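Local coordinates for protein thin, isoform D (Drosophila melanogaster, PDB 6XG7) that probably acts as a ubiquitin-protein ligase of the RING-NHL type, this part being its NHL-repeat beta-propeller, a domain suited to binding partner proteins, at residues G133-G144 / V155-F166. Sequence-based numbering, arbitrary orientation.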
ATOM      1  N   GLY A 133      -9.923   7.431 -17.455  1.00 11.28           N
ATOM      2  CA  GLY A 133      -9.654   7.100 -18.839  1.00 12.42           C
ATOM      3  C   GLY A 133      -8.404   6.252 -18.985  1.00 12.52           C
ATOM      4  O   GLY A 133      -7.879   5.707 -18.015  1.00 11.44           O
ATOM      5  N   THR A 134      -7.968   6.120 -20.246  1.00 13.56           N
ATOM      6  CA  THR A 134      -6.843   5.274 -20.612  1.00 13.32           C
ATOM      7  C   THR A 134      -5.668   6.042 -21.191  1.00 12.92           C
ATOM      8  O   THR A 134      -4.604   5.442 -21.372  1.00 13.87           O
ATOM      9  CB  THR A 134      -7.266   4.197 -21.631  1.00 15.89           C
ATOM     10  OG1 THR A 134      -7.857   4.834 -22.766  1.00 18.65           O
ATOM     11  CG2 THR A 134      -8.261   3.197 -21.007  1.00 16.55           C
ATOM     12  N   ALA A 135      -5.824   7.326 -21.516  1.00 14.15           N
ATOM     13  CA  ALA A 135      -4.693   8.127 -21.972  1.00 14.08           C
ATOM     14  C   ALA A 135      -3.615   8.181 -20.885  1.00 12.50           C
ATOM     15  O   ALA A 135      -3.856   7.887 -19.704  1.00 12.31           O
ATOM     16  CB  ALA A 135      -5.165   9.539 -22.326  1.00 16.23           C
ATOM     17  N   ASP A 136      -2.404   8.539 -21.297  1.00 12.96           N
ATOM     18  CA  ASP A 136      -1.337   8.752 -20.328  1.00 12.86           C
ATOM     19  C   ASP A 136      -1.782   9.809 -19.329  1.00 12.85           C
ATOM     20  O   ASP A 136      -2.294  10.865 -19.713  1.00 14.98           O
ATOM     21  CB  ASP A 136      -0.067   9.238 -21.019  1.00 15.15           C
ATOM     22  CG  ASP A 136       0.553   8.203 -21.913  1.00 16.73           C
ATOM     23  OD1 ASP A 136       0.130   7.032 -21.904  1.00 16.86           O
ATOM     24  OD2 ASP A 136       1.497   8.580 -22.634  1.00 19.46           O
ATOM     25  N   GLY A 137      -1.599   9.524 -18.044  1.00 12.43           N
ATOM     26  CA  GLY A 137      -2.040  10.450 -17.020  1.00 12.75           C
ATOM     27  C   GLY A 137      -3.493  10.334 -16.630  1.00 11.25           C
ATOM     28  O   GLY A 137      -3.948  11.094 -15.773  1.00 13.79           O
ATOM     29  N   LYS A 138      -4.243   9.427 -17.244  1.00 11.00           N
ATOM     30  CA  LYS A 138      -5.601   9.117 -16.841  1.00 11.20           C
ATOM     31  C   LYS A 138      -5.629   7.718 -16.245  1.00 10.96           C
ATOM     32  O   LYS A 138      -4.773   6.882 -16.551  1.00 11.23           O
ATOM     33  CB  LYS A 138      -6.539   9.230 -18.032  1.00 12.18           C
ATOM     34  CG  LYS A 138      -6.694  10.669 -18.530  1.00 16.08           C
ATOM     35  CD  LYS A 138      -7.833  10.814 -19.494  1.00 21.02           C
ATOM     36  CE  LYS A 138      -7.919  12.246 -19.987  1.00 27.06           C
ATOM     37  NZ  LYS A 138      -9.058  12.404 -20.920  1.00 32.22           N
ATOM     38  N   PHE A 139      -6.613   7.475 -15.384  1.00  9.96           N
ATOM     39  CA  PHE A 139      -6.682   6.256 -14.596  1.00  9.55           C
ATOM     40  C   PHE A 139      -8.034   5.568 -14.736  1.00  9.43           C
ATOM     41  O   PHE A 139      -9.074   6.193 -14.972  1.00 10.95           O
ATOM     42  CB  PHE A 139      -6.496   6.534 -13.100  1.00 10.29           C
ATOM     43  CG  PHE A 139      -5.243   7.292 -12.759  1.00  9.51           C
ATOM     44  CD1 PHE A 139      -4.033   6.645 -12.744  1.00 11.53           C
ATOM     45  CD2 PHE A 139      -5.277   8.627 -12.440  1.00 10.88           C
ATOM     46  CE1 PHE A 139      -2.861   7.319 -12.417  1.00 12.08           C
ATOM     47  CE2 PHE A 139      -4.121   9.308 -12.112  1.00 11.82           C
ATOM     48  CZ  PHE A 139      -2.901   8.638 -12.108  1.00 11.18           C
ATOM     49  N   ASN A 140      -8.015   4.267 -14.495  1.00  9.61           N
ATOM     50  CA  ASN A 140      -9.236   3.519 -14.203  1.00 10.39           C
ATOM     51  C   ASN A 140      -8.994   2.823 -12.872  1.00  9.41           C
ATOM     52  O   ASN A 140      -8.465   1.711 -12.825  1.00 10.05           O
ATOM     53  CB  ASN A 140      -9.603   2.532 -15.306  1.00 10.86           C
ATOM     54  CG  ASN A 140     -10.371   3.179 -16.435  1.00 12.08           C
ATOM     55  OD1 ASN A 140     -11.406   3.799 -16.220  1.00 14.10           O
ATOM     56  ND2 ASN A 140      -9.878   3.009 -17.654  1.00 13.05           N
ATOM     57  N   TYR A 141      -9.392   3.501 -11.802  1.00  9.97           N
ATOM     58  CA  TYR A 141      -9.329   3.036 -10.420  1.00 10.45           C
ATOM     59  C   TYR A 141      -7.886   3.000  -9.935  1.00 10.06           C
ATOM     60  O   TYR A 141      -7.306   1.922  -9.736  1.00 11.35           O
ATOM     61  CB  TYR A 141     -10.008   1.676 -10.219  1.00 11.02           C
ATOM     62  CG  TYR A 141     -11.407   1.664 -10.761  1.00 11.22           C
ATOM     63  CD1 TYR A 141     -12.487   2.208 -10.050  1.00 11.61           C
ATOM     64  CD2 TYR A 141     -11.666   1.129 -12.007  1.00 12.26           C
ATOM     65  CE1 TYR A 141     -13.774   2.210 -10.576  1.00 11.81           C
ATOM     66  CE2 TYR A 141     -12.935   1.140 -12.546  1.00 12.86           C
ATOM     67  CZ  TYR A 141     -13.980   1.669 -11.834  1.00 11.54           C
ATOM     68  OH  TYR A 141     -15.224   1.650 -12.408  1.00 13.40           O
ATOM     69  N   PRO A 142      -7.270   4.159  -9.727  1.00 10.01           N
ATOM     70  CA  PRO A 142      -5.951   4.161  -9.089  1.00 10.03           C
ATOM     71  C   PRO A 142      -6.078   3.603  -7.685  1.00  9.73           C
ATOM     72  O   PRO A 142      -7.010   3.929  -6.949  1.00 10.14           O
ATOM     73  CB  PRO A 142      -5.568   5.641  -9.078  1.00 10.31           C
ATOM     74  CG  PRO A 142      -6.873   6.359  -8.980  1.00 11.33           C
ATOM     75  CD  PRO A 142      -7.853   5.514  -9.778  1.00 10.64           C
ATOM     76  N   TRP A 143      -5.133   2.744  -7.320  1.00  9.71           N
ATOM     77  CA  TRP A 143      -5.232   1.992  -6.080  1.00 10.12           C
ATOM     78  C   TRP A 143      -4.000   2.266  -5.218  1.00 10.30           C
ATOM     79  O   TRP A 143      -3.967   3.256  -4.484  1.00 12.36           O
ATOM     80  CB  TRP A 143      -5.477   0.505  -6.356  1.00 11.87           C
ATOM     81  CG  TRP A 143      -6.107  -0.200  -5.175  1.00 14.90           C
ATOM     82  CD1 TRP A 143      -5.496  -0.542  -3.999  1.00 16.56           C
ATOM     83  CD2 TRP A 143      -7.470  -0.609  -5.042  1.00 15.19           C
ATOM     84  NE1 TRP A 143      -6.389  -1.137  -3.152  1.00 17.26           N
ATOM     85  CE2 TRP A 143      -7.605  -1.194  -3.763  1.00 15.10           C
ATOM     86  CE3 TRP A 143      -8.587  -0.539  -5.871  1.00 17.56           C
ATOM     87  CZ2 TRP A 143      -8.810  -1.710  -3.293  1.00 17.73           C
ATOM     88  CZ3 TRP A 143      -9.794  -1.066  -5.402  1.00 20.14           C
ATOM     89  CH2 TRP A 143      -9.885  -1.651  -4.133  1.00 20.36           C
ATOM     90  N   GLY A 144      -2.962   1.442  -5.305  1.00 11.09           N
ATOM     91  CA  GLY A 144      -1.759   1.715  -4.550  1.00 11.10           C
ATOM     92  C   GLY A 144      -0.986   2.895  -5.114  1.00  9.76           C
ATOM     93  O   GLY A 144      -0.992   3.166  -6.322  1.00 11.19           O
ATOM     94  N   VAL A 155       1.979   4.838  -9.365  1.00  9.60           N
ATOM     95  CA  VAL A 155       0.566   4.552  -9.159  1.00  9.78           C
ATOM     96  C   VAL A 155       0.207   3.219  -9.800  1.00  9.99           C
ATOM     97  O   VAL A 155       0.491   2.991 -10.980  1.00 10.51           O
ATOM     98  CB  VAL A 155      -0.324   5.643  -9.784  1.00 10.90           C
ATOM     99  CG1 VAL A 155      -1.816   5.314  -9.565  1.00 12.82           C
ATOM    100  CG2 VAL A 155       0.013   6.991  -9.237  1.00 10.85           C
ATOM    101  N   CYS A 156      -0.384   2.380  -9.008  1.00 10.50           N
ATOM    102  CA  CYS A 156      -1.092   1.163  -9.577  0.59 10.21           C
ATOM    103  C   CYS A 156      -2.499   1.485 -10.168  1.00  9.61           C
ATOM    104  O   CYS A 156      -3.447   1.884  -9.473  1.00 10.66           O
ATOM    105  CB  CYS A 156      -1.333   0.121  -8.495  0.59 12.77           C
ATOM    106  SG  CYS A 156       0.108  -0.787  -8.041  0.59 13.66           S
ATOM    107  N   ASP A 157      -2.537   1.500 -11.480  1.00  9.98           N
ATOM    108  CA  ASP A 157      -3.718   1.939 -12.225  1.00 10.47           C
ATOM    109  C   ASP A 157      -4.473   0.656 -12.544  1.00 10.89           C
ATOM    110  O   ASP A 157      -4.277   0.034 -13.590  1.00 11.56           O
ATOM    111  CB  ASP A 157      -3.223   2.666 -13.473  1.00 10.74           C
ATOM    112  CG  ASP A 157      -4.329   3.233 -14.310  1.00 10.81           C
ATOM    113  OD1 ASP A 157      -5.503   3.120 -13.908  1.00 11.70           O
ATOM    114  OD2 ASP A 157      -3.996   3.799 -15.376  1.00 11.69           O
ATOM    115  N   LYS A 158      -5.329   0.250 -11.603  1.00 10.24           N
ATOM    116  CA  LYS A 158      -5.713  -1.154 -11.476  1.00 10.68           C
ATOM    117  C   LYS A 158      -6.386  -1.678 -12.738  1.00 12.28           C
ATOM    118  O   LYS A 158      -5.981  -2.714 -13.280  1.00 13.25           O
ATOM    119  CB  LYS A 158      -6.626  -1.330 -10.263  1.00 12.11           C
ATOM    120  CG  LYS A 158      -7.052  -2.766 -10.056  1.00 14.81           C
ATOM    121  CD  LYS A 158      -7.849  -2.938  -8.784  1.00 18.37           C
ATOM    122  CE  LYS A 158      -9.294  -2.485  -8.917  1.00 23.98           C
ATOM    123  NZ  LYS A 158     -10.173  -3.468  -9.631  1.00 27.13           N
ATOM    124  N   GLU A 159      -7.443  -1.013 -13.197  1.00 11.67           N
ATOM    125  CA  GLU A 159      -8.189  -1.548 -14.334  1.00 12.42           C
ATOM    126  C   GLU A 159      -7.538  -1.233 -15.673  1.00 13.57           C
ATOM    127  O   GLU A 159      -8.016  -1.718 -16.699  1.00 15.23           O
ATOM    128  CB  GLU A 159      -9.657  -1.117 -14.283  1.00 14.23           C
ATOM    129  CG  GLU A 159     -10.449  -1.880 -13.240  1.00 20.35           C
ATOM    130  CD  GLU A 159     -10.330  -3.375 -13.412  1.00 26.44           C
ATOM    131  OE1 GLU A 159     -10.614  -3.865 -14.525  1.00 25.25           O
ATOM    132  OE2 GLU A 159      -9.893  -4.035 -12.438  1.00 30.26           O
ATOM    133  N   ASN A 160      -6.454  -0.462 -15.692  1.00 12.25           N
ATOM    134  CA  ASN A 160      -5.636  -0.347 -16.891  1.00 12.78           C
ATOM    135  C   ASN A 160      -4.430  -1.281 -16.860  1.00 12.80           C
ATOM    136  O   ASN A 160      -3.596  -1.235 -17.767  1.00 13.16           O
ATOM    137  CB  ASN A 160      -5.192   1.101 -17.108  1.00 12.67           C
ATOM    138  CG  ASN A 160      -6.337   2.013 -17.500  1.00 13.30           C
ATOM    139  OD1 ASN A 160      -7.325   1.587 -18.101  1.00 15.43           O
ATOM    140  ND2 ASN A 160      -6.211   3.280 -17.148  1.00 12.50           N
ATOM    141  N   HIS A 161      -4.325  -2.131 -15.836  1.00 12.83           N
ATOM    142  CA  HIS A 161      -3.302  -3.174 -15.729  0.53 12.35           C
ATOM    143  C   HIS A 161      -1.894  -2.614 -15.932  1.00 11.67           C
ATOM    144  O   HIS A 161      -1.045  -3.183 -16.615  1.00 12.04           O
ATOM    145  CB  HIS A 161      -3.628  -4.345 -16.652  0.53 15.87           C
ATOM    146  CG  HIS A 161      -5.030  -4.846 -16.475  0.53 19.09           C
ATOM    147  ND1 HIS A 161      -5.461  -5.445 -15.309  0.53 19.28           N
ATOM    148  CD2 HIS A 161      -6.107  -4.800 -17.294  0.53 21.15           C
ATOM    149  CE1 HIS A 161      -6.737  -5.765 -15.428  0.53 21.02           C
ATOM    150  NE2 HIS A 161      -7.154  -5.379 -16.621  0.53 22.35           N
ATOM    151  N   ARG A 162      -1.627  -1.496 -15.263  1.00 10.21           N
ATOM    152  CA  ARG A 162      -0.360  -0.819 -15.469  1.00 10.53           C
ATOM    153  C   ARG A 162       0.040  -0.020 -14.241  1.00  9.99           C
ATOM    154  O   ARG A 162      -0.775   0.289 -13.366  1.00 11.02           O
ATOM    155  CB  ARG A 162      -0.422   0.106 -16.687  1.00 10.25           C
ATOM    156  CG  ARG A 162      -1.349   1.302 -16.495  1.00 10.57           C
ATOM    157  CD  ARG A 162      -1.579   2.021 -17.798  1.00 11.40           C
ATOM    158  NE  ARG A 162      -2.422   3.194 -17.649  1.00 11.62           N
ATOM    159  CZ  ARG A 162      -2.764   3.964 -18.675  1.00 11.87           C
ATOM    160  NH1 ARG A 162      -2.293   3.681 -19.884  1.00 13.72           N
ATOM    161  NH2 ARG A 162      -3.522   5.027 -18.510  1.00 12.01           N
ATOM    162  N   VAL A 163       1.313   0.343 -14.220  1.00  9.90           N
ATOM    163  CA  VAL A 163       1.874   1.322 -13.307  1.00  9.91           C
ATOM    164  C   VAL A 163       2.152   2.573 -14.116  1.00  8.99           C
ATOM    165  O   VAL A 163       2.718   2.497 -15.211  1.00 10.74           O
ATOM    166  CB  VAL A 163       3.174   0.780 -12.680  1.00 11.75           C
ATOM    167  CG1 VAL A 163       3.853   1.842 -11.852  1.00 12.20           C
ATOM    168  CG2 VAL A 163       2.884  -0.436 -11.839  1.00 12.34           C
ATOM    169  N   GLN A 164       1.792   3.724 -13.571  1.00  9.58           N
ATOM    170  CA  GLN A 164       2.155   5.003 -14.157  1.00 10.21           C
ATOM    171  C   GLN A 164       3.043   5.762 -13.180  1.00 10.16           C
ATOM    172  O   GLN A 164       2.886   5.673 -11.957  1.00 10.52           O
ATOM    173  CB  GLN A 164       0.937   5.849 -14.504  1.00 10.15           C
ATOM    174  CG  GLN A 164       0.043   5.278 -15.570  1.00 10.75           C
ATOM    175  CD  GLN A 164      -0.937   6.307 -16.072  1.00 11.46           C
ATOM    176  OE1 GLN A 164      -0.550   7.265 -16.740  1.00 12.37           O
ATOM    177  NE2 GLN A 164      -2.201   6.149 -15.712  1.00 11.75           N
ATOM    178  N   VAL A 165       3.989   6.510 -13.740  1.00 10.42           N
ATOM    179  CA  VAL A 165       5.018   7.225 -12.996  1.00 10.62           C
ATOM    180  C   VAL A 165       4.905   8.709 -13.318  1.00 10.20           C
ATOM    181  O   VAL A 165       4.775   9.096 -14.489  1.00 12.02           O
ATOM    182  CB  VAL A 165       6.436   6.707 -13.324  1.00 12.57           C
ATOM    183  CG1 VAL A 165       7.460   7.364 -12.416  1.00 12.71           C
ATOM    184  CG2 VAL A 165       6.490   5.182 -13.206  1.00 13.94           C
ATOM    185  N   PHE A 166       4.987   9.539 -12.274  1.00  9.78           N
ATOM    186  CA  PHE A 166       4.790  10.976 -12.359  1.00 10.04           C
ATOM    187  C   PHE A 166       5.875  11.689 -11.571  1.00 10.65           C
ATOM    188  O   PHE A 166       6.407  11.161 -10.590  1.00 11.36           O
ATOM    189  CB  PHE A 166       3.427  11.386 -11.757  1.00 10.74           C
ATOM    190  CG  PHE A 166       2.276  10.697 -12.392  1.00  9.90           C
ATOM    191  CD1 PHE A 166       1.871   9.444 -11.961  1.00  9.75           C
ATOM    192  CD2 PHE A 166       1.620  11.266 -13.476  1.00 10.88           C
ATOM    193  CE1 PHE A 166       0.826   8.792 -12.589  1.00 10.55           C
ATOM    194  CE2 PHE A 166       0.583  10.605 -14.082  1.00 12.62           C
ATOM    195  CZ  PHE A 166       0.197   9.373 -13.643  1.00 11.12           C
TER
HETATM  196  O   HOH W   1      -2.114   5.399 -22.471  1.00 16.88           O
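Asp157, at the end of strand 153-157, holds the backbone of Asn140 directly through OD1 and the rest of the loop through the side chains gathered on OD2. With CG anti to the backbone N (chi1 -177°), OD1 presents its syn lone pair to Asn140 N, 2.8 Å away. Asp157 OD2 gathers Asn160 ND2 on the syn side and Arg162 NE on the anti side, both about 30° out of the carboxylate plane, Arg162 NE in a 2.8 Å salt bridge, and Gln164 NE2 from above that plane. These three side chains turn to the loop's carbonyls. Lys138 O lies at the edge of the Arg162 guanidinium, in its plane, 3.0 Å from NH2, while Gln164 NE2 meets the same oxygen from the other face of its plane. Gln164 OE1 accepts Gly137 N on an in-plane lone pair at 2.8 Å; Gly137 suits the type II turn Ala135-Lys138, its positive phi (84°) crowding any side chain against the preceding carbonyl. Asn160 gives ND2 to Gly133 O, and its OD1 takes an almost straight bond (176°) from Asn140 ND2, the amide planes steeply inclined. An alanine in place of Asp157 would probably leave Arg162 without its charge mate, Asn140 N without an acceptor, and the Asn160 and Gln164 amides freer to turn. Next to these polar groups, the Phe139 ring sets its edge to Asp157 CG, touches Val155 CG1, and meets Phe166 obliquely, CZ to CZ 3.5 Å. Pro142, paired with Asp157, covers one face of Phe139. The contact ties the loop entering strand 142-147, the first of its blade, to strands 153-157 and 162-166, with Ile116 of strand 115-119 packing on Phe139, Pro142 and Val155, and strand 172-179 flanking strand 162-166.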